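Local coordinates for LRR receptor-like serine/threonine-protein kinase RGI3 (Arabidopsis thaliana, PDB 5HZ0), which acts as a plasma-membrane receptor for RGF peptide hormones, which maintain the root stem cell niche, and is represented here by its extracellular leucine-rich repeat ectodomain, at residues Thr496-Ala501 / Gln520-Gly525; Leu537-Ser542 / Pro559-Asp564; Ala544-Leu549 / Leu568-Val573; Asp564-Gly569 / Leu585-Asn590. The protein carries 5 engineered substitutions. All coordinates share one frame; numbering follows the deposited sequence.

Contact 1 (Thr496-Ala501 / Gln520-Gly525)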
loop_
_atom_site.group_PDB
_atom_site.type_symbol
_atom_site.label_atom_id
_atom_site.label_comp_id
_atom_site.label_asym_id
_atom_site.label_seq_id
_atom_site.Cartn_x
_atom_site.Cartn_y
_atom_site.Cartn_z
ATOM N N THR A 496 -21.660 12.658 -0.504
ATOM C CA THR A 496 -21.992 11.337 0.009
ATOM C C THR A 496 -22.322 11.345 1.515
ATOM O O THR A 496 -23.211 10.632 1.980
ATOM C CB THR A 496 -20.881 10.306 -0.326
ATOM O OG1 THR A 496 -21.174 9.064 0.317
ATOM C CG2 THR A 496 -19.513 10.788 0.140
ATOM N N LYS A 497 -21.565 12.143 2.263
ATOM C CA LYS A 497 -21.584 12.134 3.715
ATOM C C LYS A 497 -21.517 13.549 4.236
ATOM O O LYS A 497 -20.578 14.277 3.906
ATOM C CB LYS A 497 -20.382 11.362 4.249
ATOM C CG LYS A 497 -20.346 9.933 3.789
ATOM C CD LYS A 497 -19.372 9.104 4.573
ATOM C CE LYS A 497 -19.346 7.701 4.018
ATOM N NZ LYS A 497 -18.311 6.926 4.735
ATOM N N LEU A 498 -22.496 13.925 5.058
ATOM C CA LEU A 498 -22.543 15.260 5.642
ATOM C C LEU A 498 -22.777 15.163 7.148
ATOM O O LEU A 498 -23.832 14.725 7.596
ATOM C CB LEU A 498 -23.652 16.092 4.999
ATOM C CG LEU A 498 -23.907 17.443 5.666
ATOM C CD1 LEU A 498 -22.629 18.261 5.671
ATOM C CD2 LEU A 498 -25.039 18.210 4.999
ATOM N N ASN A 499 -21.786 15.587 7.922
ATOM C CA ASN A 499 -21.882 15.568 9.359
ATOM C C ASN A 499 -21.697 16.976 9.922
ATOM O O ASN A 499 -20.599 17.530 9.889
ATOM C CB ASN A 499 -20.820 14.615 9.893
ATOM C CG ASN A 499 -20.888 14.430 11.400
ATOM O OD1 ASN A 499 -21.622 15.123 12.095
ATOM N ND2 ASN A 499 -20.087 13.509 11.908
ATOM N N LEU A 500 -22.800 17.549 10.399
ATOM C CA LEU A 500 -22.845 18.846 11.082
ATOM C C LEU A 500 -23.008 18.788 12.593
ATOM O O LEU A 500 -23.288 19.813 13.233
ATOM C CB LEU A 500 -23.911 19.739 10.476
ATOM C CG LEU A 500 -23.635 19.977 8.998
ATOM C CD1 LEU A 500 -24.821 20.692 8.422
ATOM C CD2 LEU A 500 -22.333 20.779 8.810
ATOM N N ALA A 501 -22.924 17.581 13.140
ATOM C CA ALA A 501 -23.384 17.291 14.505
ATOM C C ALA A 501 -22.630 18.047 15.587
ATOM O O ALA A 501 -21.480 18.426 15.396
ATOM C CB ALA A 501 -23.333 15.785 14.774
ATOM N N GLN A 520 -25.554 9.554 1.292
ATOM C CA GLN A 520 -25.662 8.310 2.049
ATOM C C GLN A 520 -25.812 8.524 3.563
ATOM O O GLN A 520 -26.534 7.800 4.239
ATOM C CB GLN A 520 -24.483 7.380 1.733
ATOM C CG GLN A 520 -24.468 6.860 0.286
ATOM C CD GLN A 520 -23.146 6.192 -0.090
ATOM O OE1 GLN A 520 -22.396 5.747 0.773
ATOM N NE2 GLN A 520 -22.856 6.132 -1.386
ATOM N N LEU A 521 -25.110 9.516 4.094
ATOM C CA LEU A 521 -25.050 9.686 5.531
ATOM C C LEU A 521 -25.356 11.120 5.866
ATOM O O LEU A 521 -24.742 12.026 5.306
ATOM C CB LEU A 521 -23.666 9.293 6.069
ATOM C CG LEU A 521 -23.414 9.371 7.587
ATOM C CD1 LEU A 521 -22.444 8.296 8.035
ATOM C CD2 LEU A 521 -22.879 10.745 8.006
ATOM N N LEU A 522 -26.311 11.326 6.774
ATOM C CA LEU A 522 -26.614 12.678 7.233
ATOM C C LEU A 522 -26.693 12.740 8.756
ATOM O O LEU A 522 -27.569 12.136 9.374
ATOM C CB LEU A 522 -27.904 13.213 6.601
ATOM C CG LEU A 522 -28.359 14.580 7.131
ATOM C CD1 LEU A 522 -27.350 15.679 6.778
ATOM C CD2 LEU A 522 -29.741 14.944 6.628
ATOM N N ASN A 523 -25.762 13.478 9.351
ATOM C CA ASN A 523 -25.776 13.688 10.780
ATOM C C ASN A 523 -26.020 15.140 11.153
ATOM O O ASN A 523 -25.156 15.993 10.974
ATOM C CB ASN A 523 -24.475 13.212 11.406
ATOM C CG ASN A 523 -24.599 13.037 12.909
ATOM O OD1 ASN A 523 -25.586 13.459 13.511
ATOM N ND2 ASN A 523 -23.602 12.420 13.519
ATOM N N LEU A 524 -27.231 15.396 11.635
ATOM C CA LEU A 524 -27.659 16.669 12.211
ATOM C C LEU A 524 -27.753 16.686 13.736
ATOM O O LEU A 524 -28.320 17.609 14.311
ATOM C CB LEU A 524 -28.960 17.149 11.567
ATOM C CG LEU A 524 -28.834 17.323 10.053
ATOM C CD1 LEU A 524 -30.103 17.918 9.469
ATOM C CD2 LEU A 524 -27.611 18.183 9.725
ATOM N N GLY A 525 -27.296 15.623 14.381
ATOM C CA GLY A 525 -27.419 15.501 15.824
ATOM C C GLY A 525 -26.832 16.615 16.675
ATOM O O GLY A 525 -25.884 17.271 16.268
#
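Lys-497 to Asn-499 and Leu-521 to Asn-523 form one rung of the parallel beta ladder that builds the concave side of a leucine-rich repeat solenoid, pairing the predicted repeats LRR 22 and LRR 23. Their axes lie 4.8 Å apart and diverge by only 7°, and each residue faces its equivalent one repeat on. Entry into the pair is marked by Thr-496 O, which accepts from both Gln-520 N and Leu-521 N. The ladder continues with Leu-498 N to Leu-521 O (3.0 Å), Asn-523 N to Leu-498 O (2.9 Å) and Leu-500 N to Asn-523 O (2.9 Å). On the inward side Leu-498 and Leu-522 run alongside each other, CD2 of Leu-498 lying 3.9 Å from CD1 of Leu-522; Leu-500 and Leu-524 repeat this farther on through Leu-500 CD1 and Leu-524 CD2. Asn-499 and Asn-523 stand on the other side with Lys-497 and Leu-521, their amide planes 19° apart. In each, CG is anti to the backbone N (chi1 -176° in Asn-499), a torsion that carries OD1 forward to the backbone N two residues on. Each therefore closes an Asx turn: Ala-501 N to Asn-499 OD1 is 3.0 Å and Gly-525 N to Asn-523 OD1 is 2.9 Å. Beyond them Asn-527 ND2 donates to both Leu-500 O and Leu-524 O, a step of an asparagine ladder. The pair lies between strand 473-475, hydrogen-bonded through its backbone to the other edge of 497-499, and strand 546-548, next to 521-523.

Contact 2 (Leu537-Ser542 / Pro559-Asp564)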
loop_
_atom_site.group_PDB
_atom_site.type_symbol
_atom_site.label_atom_id
_atom_site.label_comp_id
_atom_site.label_asym_id
_atom_site.label_seq_id
_atom_site.Cartn_x
_atom_site.Cartn_y
_atom_site.Cartn_z
ATOM N N LEU A 537 -36.758 15.093 3.222
ATOM C CA LEU A 537 -35.742 14.157 3.708
ATOM C C LEU A 537 -36.028 12.707 3.302
ATOM O O LEU A 537 -35.107 11.909 3.158
ATOM C CB LEU A 537 -35.564 14.261 5.227
ATOM C CG LEU A 537 -34.945 15.561 5.744
ATOM C CD1 LEU A 537 -34.990 15.627 7.256
ATOM C CD2 LEU A 537 -33.503 15.707 5.248
ATOM N N GLY A 538 -37.300 12.376 3.099
ATOM C CA GLY A 538 -37.684 11.030 2.702
ATOM C C GLY A 538 -37.513 10.761 1.214
ATOM O O GLY A 538 -37.640 9.627 0.749
ATOM N N GLN A 539 -37.203 11.817 0.474
ATOM C CA GLN A 539 -37.110 11.783 -0.982
ATOM C C GLN A 539 -35.699 11.498 -1.501
ATOM O O GLN A 539 -35.439 11.619 -2.698
ATOM C CB GLN A 539 -37.666 13.073 -1.589
ATOM C CG GLN A 539 -39.184 13.093 -1.683
ATOM C CD GLN A 539 -39.744 14.459 -2.045
ATOM O OE1 GLN A 539 -39.115 15.487 -1.797
ATOM N NE2 GLN A 539 -40.934 14.473 -2.631
ATOM N N ILE A 540 -34.793 11.126 -0.598
ATOM C CA ILE A 540 -33.391 10.902 -0.946
ATOM C C ILE A 540 -33.098 9.417 -0.800
ATOM O O ILE A 540 -32.597 8.971 0.236
ATOM C CB ILE A 540 -32.436 11.627 0.021
ATOM C CG1 ILE A 540 -32.822 13.089 0.215
ATOM C CG2 ILE A 540 -30.995 11.515 -0.441
ATOM C CD1 ILE A 540 -31.897 13.798 1.184
ATOM N N PRO A 541 -33.424 8.645 -1.846
ATOM C CA PRO A 541 -33.319 7.180 -1.870
ATOM C C PRO A 541 -31.926 6.717 -1.468
ATOM O O PRO A 541 -31.769 5.657 -0.858
ATOM C CB PRO A 541 -33.559 6.834 -3.348
ATOM C CG PRO A 541 -34.237 8.029 -3.932
ATOM C CD PRO A 541 -33.702 9.199 -3.184
ATOM N N SER A 542 -30.926 7.519 -1.818
ATOM C CA SER A 542 -29.537 7.213 -1.505
ATOM C C SER A 542 -29.244 7.132 -0.001
ATOM O O SER A 542 -28.249 6.513 0.389
ATOM C CB SER A 542 -28.606 8.227 -2.173
ATOM O OG SER A 542 -29.052 9.551 -1.933
ATOM N N PRO A 559 -42.540 12.189 9.066
ATOM C CA PRO A 559 -43.176 12.346 7.751
ATOM C C PRO A 559 -43.441 11.013 7.043
ATOM O O PRO A 559 -42.595 10.115 7.078
ATOM C CB PRO A 559 -42.161 13.185 6.967
ATOM C CG PRO A 559 -40.883 13.091 7.748
ATOM C CD PRO A 559 -41.280 12.946 9.168
ATOM N N SER A 560 -44.612 10.899 6.415
ATOM C CA SER A 560 -45.016 9.676 5.729
ATOM C C SER A 560 -44.022 9.283 4.645
ATOM O O SER A 560 -43.783 8.094 4.395
ATOM C CB SER A 560 -46.433 9.817 5.150
ATOM O OG SER A 560 -46.491 10.777 4.102
ATOM N N ARG A 561 -43.405 10.284 4.031
ATOM C CA ARG A 561 -42.394 10.023 3.009
ATOM C C ARG A 561 -41.244 9.161 3.537
ATOM O O ARG A 561 -40.537 8.534 2.756
ATOM C CB ARG A 561 -41.852 11.330 2.433
ATOM C CG ARG A 561 -41.074 11.157 1.135
ATOM C CD ARG A 561 -42.012 11.004 -0.050
ATOM N NE ARG A 561 -42.908 12.153 -0.154
ATOM C CZ ARG A 561 -43.328 12.678 -1.301
ATOM N NH1 ARG A 561 -42.937 12.162 -2.458
ATOM N NH2 ARG A 561 -44.141 13.725 -1.292
ATOM N N PHE A 562 -41.073 9.117 4.860
ATOM C CA PHE A 562 -40.021 8.311 5.479
ATOM C C PHE A 562 -40.148 6.827 5.165
ATOM O O PHE A 562 -39.189 6.069 5.336
ATOM C CB PHE A 562 -39.981 8.520 6.994
ATOM C CG PHE A 562 -38.932 9.502 7.453
ATOM C CD1 PHE A 562 -38.638 10.636 6.702
ATOM C CD2 PHE A 562 -38.256 9.303 8.651
ATOM C CE1 PHE A 562 -37.683 11.549 7.133
ATOM C CE2 PHE A 562 -37.304 10.203 9.090
ATOM C CZ PHE A 562 -37.014 11.329 8.333
ATOM N N SER A 563 -41.324 6.403 4.706
ATOM C CA SER A 563 -41.494 5.006 4.317
ATOM C C SER A 563 -40.671 4.682 3.070
ATOM O O SER A 563 -40.400 3.521 2.770
ATOM C CB SER A 563 -42.970 4.676 4.088
ATOM O OG SER A 563 -43.544 5.553 3.137
ATOM N N ASP A 564 -40.263 5.729 2.359
ATOM C CA ASP A 564 -39.505 5.594 1.129
ATOM C C ASP A 564 -38.006 5.411 1.340
ATOM O O ASP A 564 -37.278 5.157 0.374
ATOM C CB ASP A 564 -39.741 6.801 0.219
ATOM C CG ASP A 564 -41.013 6.681 -0.586
ATOM O OD1 ASP A 564 -41.420 5.536 -0.883
ATOM O OD2 ASP A 564 -41.596 7.733 -0.930
#
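Leu-537 meets the ring of Phe-562 on the side of the solenoid where short 3-10 segments, rather than strands, connect successive leucine-rich repeats. Its CB comes up at the ring edge, near the plane, 3.9 Å from Phe-562 CE1, and its own side chain also packs on Ile-509 and Ile-513, earlier in the chain. Next in sequence, Gly-538 gives the closest backbone approach, its CA 4.5 Å from the CA of Phe-562. A side chain here would point at the other segment, straight against Arg-561 O and Phe-562 N, so the absence of one is consistent with the close approach of the two turns. The main chain of Gly-538 is instead flanked by Arg-561 CG, 3.6 Å from Gly-538 C, while its O faces Asp-564 CB at 3.6 Å. Gln-539 follows with an extended chain whose end comes nearer to Arg-561, its CG 3.9 Å from Arg-561 CD. The Arg-561 chain leaves with CG anti to the backbone N (chi1 -165°) and bends at its next two torsions, which sets one guanidinium face against Gln-539 NE2. On the 559-564 side the 3-10 turn is held by Phe-562 N to Pro-559 O and by Ser-560 O, which receives both the N and the OG of Ser-563. Outside the pair, Arg-561 NH2 has a long, weak ion pair with Asp-535. The amide of Gln-539 is turned 71° from the guanidinium, and its NE2 sits 3.0 Å above that plane, toward the rim; NE2 and Arg-561 NH1 are both donors, and no hydrogen bond joins them.

Contact 3 (Ala544-Leu549 / Leu568-Val573). With NAG (2-acetamido-2-deoxy-beta-D-glucopyranose), chain D; NAG (2-acetamido-2-deoxy-beta-D-glucopyranose), chain E.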
loop_
_atom_site.group_PDB
_atom_site.type_symbol
_atom_site.label_atom_id
_atom_site.label_comp_id
_atom_site.label_asym_id
_atom_site.label_seq_id
_atom_site.Cartn_x
_atom_site.Cartn_y
_atom_site.Cartn_z
ATOM N N ALA A 544 -28.655 5.847 3.193
ATOM C CA ALA A 544 -28.421 4.424 3.376
ATOM C C ALA A 544 -27.738 4.132 4.688
ATOM O O ALA A 544 -28.240 3.363 5.507
ATOM C CB ALA A 544 -27.622 3.847 2.211
ATOM N N ILE A 545 -26.539 4.682 4.836
ATOM C CA ILE A 545 -25.715 4.399 6.000
ATOM C C ILE A 545 -26.358 4.876 7.298
ATOM O O ILE A 545 -26.621 4.078 8.195
ATOM C CB ILE A 545 -24.339 5.052 5.888
ATOM C CG1 ILE A 545 -23.611 4.586 4.620
ATOM C CG2 ILE A 545 -23.533 4.757 7.135
ATOM C CD1 ILE A 545 -22.223 5.187 4.468
ATOM N N SER A 546 -26.615 6.175 7.397
ATOM C CA SER A 546 -27.153 6.721 8.631
ATOM C C SER A 546 -27.944 8.007 8.436
ATOM O O SER A 546 -27.628 8.814 7.566
ATOM C CB SER A 546 -26.015 6.949 9.628
ATOM O OG SER A 546 -26.472 7.636 10.770
ATOM N N LEU A 547 -28.987 8.175 9.247
ATOM C CA LEU A 547 -29.688 9.452 9.391
ATOM C C LEU A 547 -29.881 9.709 10.890
ATOM O O LEU A 547 -30.604 8.970 11.583
ATOM C CB LEU A 547 -31.031 9.458 8.634
ATOM C CG LEU A 547 -32.034 10.615 8.822
ATOM C CD1 LEU A 547 -31.468 11.953 8.364
ATOM C CD2 LEU A 547 -33.361 10.336 8.112
ATOM N N ASN A 548 -29.218 10.756 11.377
ATOM C CA ASN A 548 -29.256 11.118 12.783
ATOM C C ASN A 548 -29.835 12.528 12.892
ATOM O O ASN A 548 -29.214 13.497 12.468
ATOM C CB ASN A 548 -27.837 11.040 13.365
ATOM C CG ASN A 548 -27.799 11.104 14.886
ATOM O OD1 ASN A 548 -28.714 11.624 15.524
ATOM N ND2 ASN A 548 -26.696 10.598 15.466
ATOM N N LEU A 549 -31.068 12.612 13.389
ATOM C CA LEU A 549 -31.717 13.878 13.709
ATOM C C LEU A 549 -31.745 14.199 15.213
ATOM O O LEU A 549 -32.354 15.179 15.627
ATOM C CB LEU A 549 -33.103 13.957 13.059
ATOM C CG LEU A 549 -33.066 13.892 11.519
ATOM C CD1 LEU A 549 -34.467 13.915 10.927
ATOM C CD2 LEU A 549 -32.200 15.008 10.878
ATOM N N LEU A 568 -32.233 2.670 4.356
ATOM C CA LEU A 568 -31.664 3.239 5.572
ATOM C C LEU A 568 -31.370 2.139 6.574
ATOM O O LEU A 568 -32.257 1.391 6.954
ATOM C CB LEU A 568 -32.624 4.265 6.176
ATOM C CG LEU A 568 -32.107 5.081 7.356
ATOM C CD1 LEU A 568 -30.740 5.685 7.034
ATOM C CD2 LEU A 568 -33.096 6.174 7.687
ATOM N N GLY A 569 -30.110 2.022 6.977
ATOM C CA GLY A 569 -29.721 1.023 7.961
ATOM C C GLY A 569 -29.784 1.501 9.401
ATOM O O GLY A 569 -30.029 0.713 10.310
ATOM N N VAL A 570 -29.576 2.797 9.615
ATOM C CA VAL A 570 -29.550 3.344 10.966
ATOM C C VAL A 570 -30.331 4.650 11.049
ATOM O O VAL A 570 -30.102 5.575 10.255
ATOM C CB VAL A 570 -28.103 3.587 11.445
ATOM C CG1 VAL A 570 -28.096 4.274 12.811
ATOM C CG2 VAL A 570 -27.325 2.275 11.487
ATOM N N LEU A 571 -31.258 4.730 12.000
ATOM C CA LEU A 571 -32.036 5.951 12.165
ATOM C C LEU A 571 -32.158 6.327 13.640
ATOM O O LEU A 571 -32.612 5.529 14.460
ATOM C CB LEU A 571 -33.416 5.808 11.509
ATOM C CG LEU A 571 -34.431 6.926 11.785
ATOM C CD1 LEU A 571 -34.073 8.233 11.093
ATOM C CD2 LEU A 571 -35.823 6.498 11.389
ATOM N N ASP A 572 -31.726 7.539 13.967
ATOM C CA ASP A 572 -31.790 8.079 15.314
ATOM C C ASP A 572 -32.466 9.462 15.285
ATOM O O ASP A 572 -31.887 10.454 14.805
ATOM C CB ASP A 572 -30.362 8.217 15.840
ATOM C CG ASP A 572 -30.295 8.465 17.337
ATOM O OD1 ASP A 572 -31.309 8.880 17.923
ATOM O OD2 ASP A 572 -29.214 8.247 17.928
ATOM N N VAL A 573 -33.700 9.493 15.781
ATOM C CA VAL A 573 -34.506 10.691 16.000
ATOM C C VAL A 573 -34.614 11.095 17.479
ATOM O O VAL A 573 -35.341 12.020 17.835
ATOM C CB VAL A 573 -35.919 10.551 15.362
ATOM C CG1 VAL A 573 -35.813 10.510 13.845
ATOM C CG2 VAL A 573 -36.634 9.295 15.878
HETATM C C1 NAG D . -26.622 10.637 16.919
HETATM C C2 NAG D . -25.700 9.486 17.314
HETATM C C3 NAG D . -25.391 9.504 18.818
HETATM C C4 NAG D . -24.842 10.879 19.221
HETATM C C5 NAG D . -25.923 11.894 18.851
HETATM C C6 NAG D . -25.597 13.337 19.229
HETATM C C7 NAG D . -25.789 7.188 16.360
HETATM C C8 NAG D . -26.718 6.062 15.982
HETATM N N2 NAG D . -26.366 8.269 16.888
HETATM O O3 NAG D . -24.485 8.469 19.114
HETATM O O4 NAG D . -24.392 10.988 20.581
HETATM O O5 NAG D . -26.145 11.855 17.462
HETATM O O6 NAG D . -24.386 13.753 18.630
HETATM O O7 NAG D . -24.576 7.064 16.189
HETATM C C1 NAG E . -29.688 5.690 19.855
HETATM C C2 NAG E . -28.498 6.367 20.548
HETATM C C3 NAG E . -27.140 5.949 19.972
HETATM C C4 NAG E . -27.043 4.440 19.773
HETATM C C5 NAG E . -28.295 3.937 19.054
HETATM C C6 NAG E . -28.333 2.423 18.924
HETATM C C7 NAG E . -28.345 8.602 21.500
HETATM C C8 NAG E . -28.636 10.065 21.318
HETATM N N2 NAG E . -28.647 7.810 20.477
HETATM O O3 NAG E . -26.146 6.298 20.895
HETATM O O4 NAG E . -25.829 4.114 19.115
HETATM O O5 NAG E . -29.446 4.307 19.790
HETATM O O6 NAG E . -28.467 1.849 20.211
HETATM O O7 NAG E . -27.829 8.173 22.532
#
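Asn-548 and Asp-572 are linked across this strand pair by sugar: Asn-548 ND2 is covalently bonded to C1 of the chain D NAG (1.5 Å), and N2 of that same NAG turns back to donate to Asp-572 OD2 at 3.0 Å. The carboxylate oxygen is shared, since N2 of the chain E NAG also donates to OD2, at 2.6 Å. Were Asp-572 replaced by an alanine, both acetamido N-H groups would probably lose this acceptor and the first sugar would be freer to turn about its asparagine. The remaining oxygens are held within their own strands' continuations, Asn-548 OD1 by Ser-550 OG and Asp-572 OD1 by Ser-574 OG. Val-570 adds CG1 against the acetamido methyl C8 of the chain D NAG (3.9 Å). Beneath the glycan lies the regular parallel ladder of the leucine-rich repeat solenoid, its axes 1° from parallel, built by Leu-547 N to Val-570 O, Asp-572 N to Leu-547 O and Leu-549 N to Asp-572 O, and begun by Gly-569 N to Ala-544 O (2.7 Å). On the interior side, opposite Asn-548 and Asp-572, Leu-547 and Leu-571 run side by side, CD2 of Leu-547 3.7 Å from CD1 of Leu-571. Leu-568 crosses Leu-547 at about a right angle. With CG anti to the backbone N (chi1 -173°), it places CD2 4.0 Å from Leu-547 CB.

Contact 4 (Asp564-Gly569 / Leu585-Asn590)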
loop_
_atom_site.group_PDB
_atom_site.type_symbol
_atom_site.label_atom_id
_atom_site.label_comp_id
_atom_site.label_asym_id
_atom_site.label_seq_id
_atom_site.Cartn_x
_atom_site.Cartn_y
_atom_site.Cartn_z
ATOM N N ASP A 564 -40.263 5.729 2.359
ATOM C CA ASP A 564 -39.505 5.594 1.129
ATOM C C ASP A 564 -38.006 5.411 1.340
ATOM O O ASP A 564 -37.278 5.157 0.374
ATOM C CB ASP A 564 -39.741 6.801 0.219
ATOM C CG ASP A 564 -41.013 6.681 -0.586
ATOM O OD1 ASP A 564 -41.420 5.536 -0.883
ATOM O OD2 ASP A 564 -41.596 7.733 -0.930
ATOM N N LEU A 565 -37.516 5.511 2.573
ATOM C CA LEU A 565 -36.085 5.310 2.700
ATOM C C LEU A 565 -35.956 3.829 2.920
ATOM O O LEU A 565 -35.908 3.358 4.053
ATOM C CB LEU A 565 -35.550 6.066 3.921
ATOM C CG LEU A 565 -35.762 7.586 3.878
ATOM C CD1 LEU A 565 -35.643 8.218 5.262
ATOM C CD2 LEU A 565 -34.796 8.216 2.902
ATOM N N LYS A 566 -35.749 3.120 1.819
ATOM C CA LYS A 566 -35.866 1.675 1.820
ATOM C C LYS A 566 -34.503 1.100 2.076
ATOM O O LYS A 566 -34.367 -0.086 2.363
ATOM C CB LYS A 566 -36.378 1.179 0.466
ATOM C CG LYS A 566 -37.588 0.279 0.545
ATOM C CD LYS A 566 -38.781 1.057 1.089
ATOM C CE LYS A 566 -39.811 0.138 1.789
ATOM N NZ LYS A 566 -40.790 0.866 2.685
ATOM N N ASN A 567 -33.489 1.950 1.952
ATOM C CA ASN A 567 -32.113 1.536 2.191
ATOM C C ASN A 567 -31.498 1.912 3.543
ATOM O O ASN A 567 -30.378 1.489 3.853
ATOM C CB ASN A 567 -31.222 2.029 1.053
ATOM C CG ASN A 567 -31.352 1.178 -0.188
ATOM O OD1 ASN A 567 -31.145 -0.035 -0.150
ATOM N ND2 ASN A 567 -31.717 1.805 -1.291
ATOM N N LEU A 568 -32.233 2.670 4.356
ATOM C CA LEU A 568 -31.664 3.239 5.572
ATOM C C LEU A 568 -31.370 2.139 6.574
ATOM O O LEU A 568 -32.257 1.391 6.954
ATOM C CB LEU A 568 -32.624 4.265 6.176
ATOM C CG LEU A 568 -32.107 5.081 7.356
ATOM C CD1 LEU A 568 -30.740 5.685 7.034
ATOM C CD2 LEU A 568 -33.096 6.174 7.687
ATOM N N GLY A 569 -30.110 2.022 6.977
ATOM C CA GLY A 569 -29.721 1.023 7.961
ATOM C C GLY A 569 -29.784 1.501 9.401
ATOM O O GLY A 569 -30.029 0.713 10.310
ATOM N N LEU A 585 -42.790 3.632 9.750
ATOM C CA LEU A 585 -41.523 2.899 9.785
ATOM C C LEU A 585 -41.642 1.373 9.632
ATOM O O LEU A 585 -40.634 0.698 9.393
ATOM C CB LEU A 585 -40.773 3.204 11.088
ATOM C CG LEU A 585 -39.865 4.428 11.229
ATOM C CD1 LEU A 585 -40.203 5.522 10.222
ATOM C CD2 LEU A 585 -39.957 4.961 12.655
ATOM N N THR A 586 -42.856 0.834 9.766
ATOM C CA THR A 586 -43.037 -0.616 9.991
ATOM C C THR A 586 -42.558 -1.533 8.862
ATOM O O THR A 586 -42.220 -2.691 9.104
ATOM C CB THR A 586 -44.499 -1.001 10.413
ATOM O OG1 THR A 586 -45.450 -0.375 9.544
ATOM C CG2 THR A 586 -44.782 -0.571 11.856
ATOM N N ASP A 587 -42.537 -1.030 7.637
ATOM C CA ASP A 587 -42.073 -1.846 6.513
ATOM C C ASP A 587 -40.617 -1.655 6.037
ATOM O O ASP A 587 -40.231 -2.207 5.003
ATOM C CB ASP A 587 -43.092 -1.859 5.356
ATOM C CG ASP A 587 -42.815 -0.809 4.283
ATOM O OD1 ASP A 587 -42.069 0.179 4.522
ATOM O OD2 ASP A 587 -43.385 -0.985 3.180
ATOM N N LEU A 588 -39.816 -0.866 6.751
ATOM C CA LEU A 588 -38.445 -0.707 6.298
ATOM C C LEU A 588 -37.658 -1.948 6.700
ATOM O O LEU A 588 -37.292 -2.135 7.864
ATOM C CB LEU A 588 -37.837 0.538 6.936
ATOM C CG LEU A 588 -38.533 1.864 6.625
ATOM C CD1 LEU A 588 -37.868 3.037 7.337
ATOM C CD2 LEU A 588 -38.539 2.097 5.125
ATOM N N GLN A 589 -37.317 -2.742 5.693
ATOM C CA GLN A 589 -36.793 -4.088 5.907
ATOM C C GLN A 589 -35.291 -4.106 6.160
ATOM O O GLN A 589 -34.756 -5.045 6.755
ATOM C CB GLN A 589 -37.167 -4.999 4.726
ATOM C CG GLN A 589 -36.554 -4.606 3.379
ATOM C CD GLN A 589 -37.307 -3.493 2.645
ATOM O OE1 GLN A 589 -38.216 -2.862 3.192
ATOM N NE2 GLN A 589 -36.927 -3.254 1.396
ATOM N N ASN A 590 -34.613 -3.060 5.704
ATOM C CA ASN A 590 -33.180 -2.941 5.926
ATOM C C ASN A 590 -32.821 -2.102 7.150
ATOM O O ASN A 590 -31.652 -1.848 7.418
ATOM C CB ASN A 590 -32.487 -2.448 4.667
ATOM C CG ASN A 590 -32.705 -3.382 3.497
ATOM O OD1 ASN A 590 -33.605 -3.175 2.684
ATOM N ND2 ASN A 590 -31.900 -4.438 3.424
#
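Lys-566, Asn-590 and Leu-588 have the most surface buried where these two irregular loop segments meet. Lys-566 leads: its chain bends at chi2 (65°) and then stretches across the 585-590 segment, crossing the Gln-589 side chain at about a right angle, with CD 4.2 Å from Leu-588 CD2. At its end NZ forms a salt bridge with Asp-587 OD1, modelled at 2.3 Å, which is too short to take literally, and Asp-587 is poorly ordered. A second partner, Ser-563 O, accepts a hydrogen bond from the same NZ. Leu-588 stands at the close of a type I beta turn that begins at Leu-585; its CD2 lies beside Leu-565 O, 3.5 Å from Lys-566 NZ. CG anti to the carbonyl carbon (chi1 -60°) sets the methyls on the side of Leu-565 and Lys-566. Cutting Leu-588 back to an alanine is likely to open a gap beside Leu-565 O and leave the aliphatic part of Lys-566 with less to lie against. Asn-590 points toward the opposing segment, CB 3.8 Å from Lys-566 O, and its own O receives a CA-H...O contact from Gly-569 CA (3.5 Å, 167° at the hydrogen). From there the paths lead into the solenoid's parallel strands: Gly-569, just ahead of strand 570-572, makes backbone hydrogen bonds to Val-592 and to Ser-593, where strand 593-595 begins, while strand 546-548 lies on the other side of 570-572.

From the N terminus, contact 1 comes first, closing one repeat-long loop between strands 497-499 and 521-523. Contact 2 opens after that, on the 3-10 side of the coil, and closes its loop at 559-564. Contact 3 begins inside that second loop and closes beyond it at 568-573, so contacts 2 and 3 cross; Phe-562 CZ touches Leu-547 CD2, joining the 3-10 side to the strand side through the core. Contact 4 starts at Asp-564, the last residue of contact 2, shares Leu-568 and Gly-569 with contact 3, and closes at 585-590. Contacts 1 and 3 are adjacent rungs, strand 521-523 neighbouring 546-548. Together they tie successive turns of the solenoid's C-terminal part.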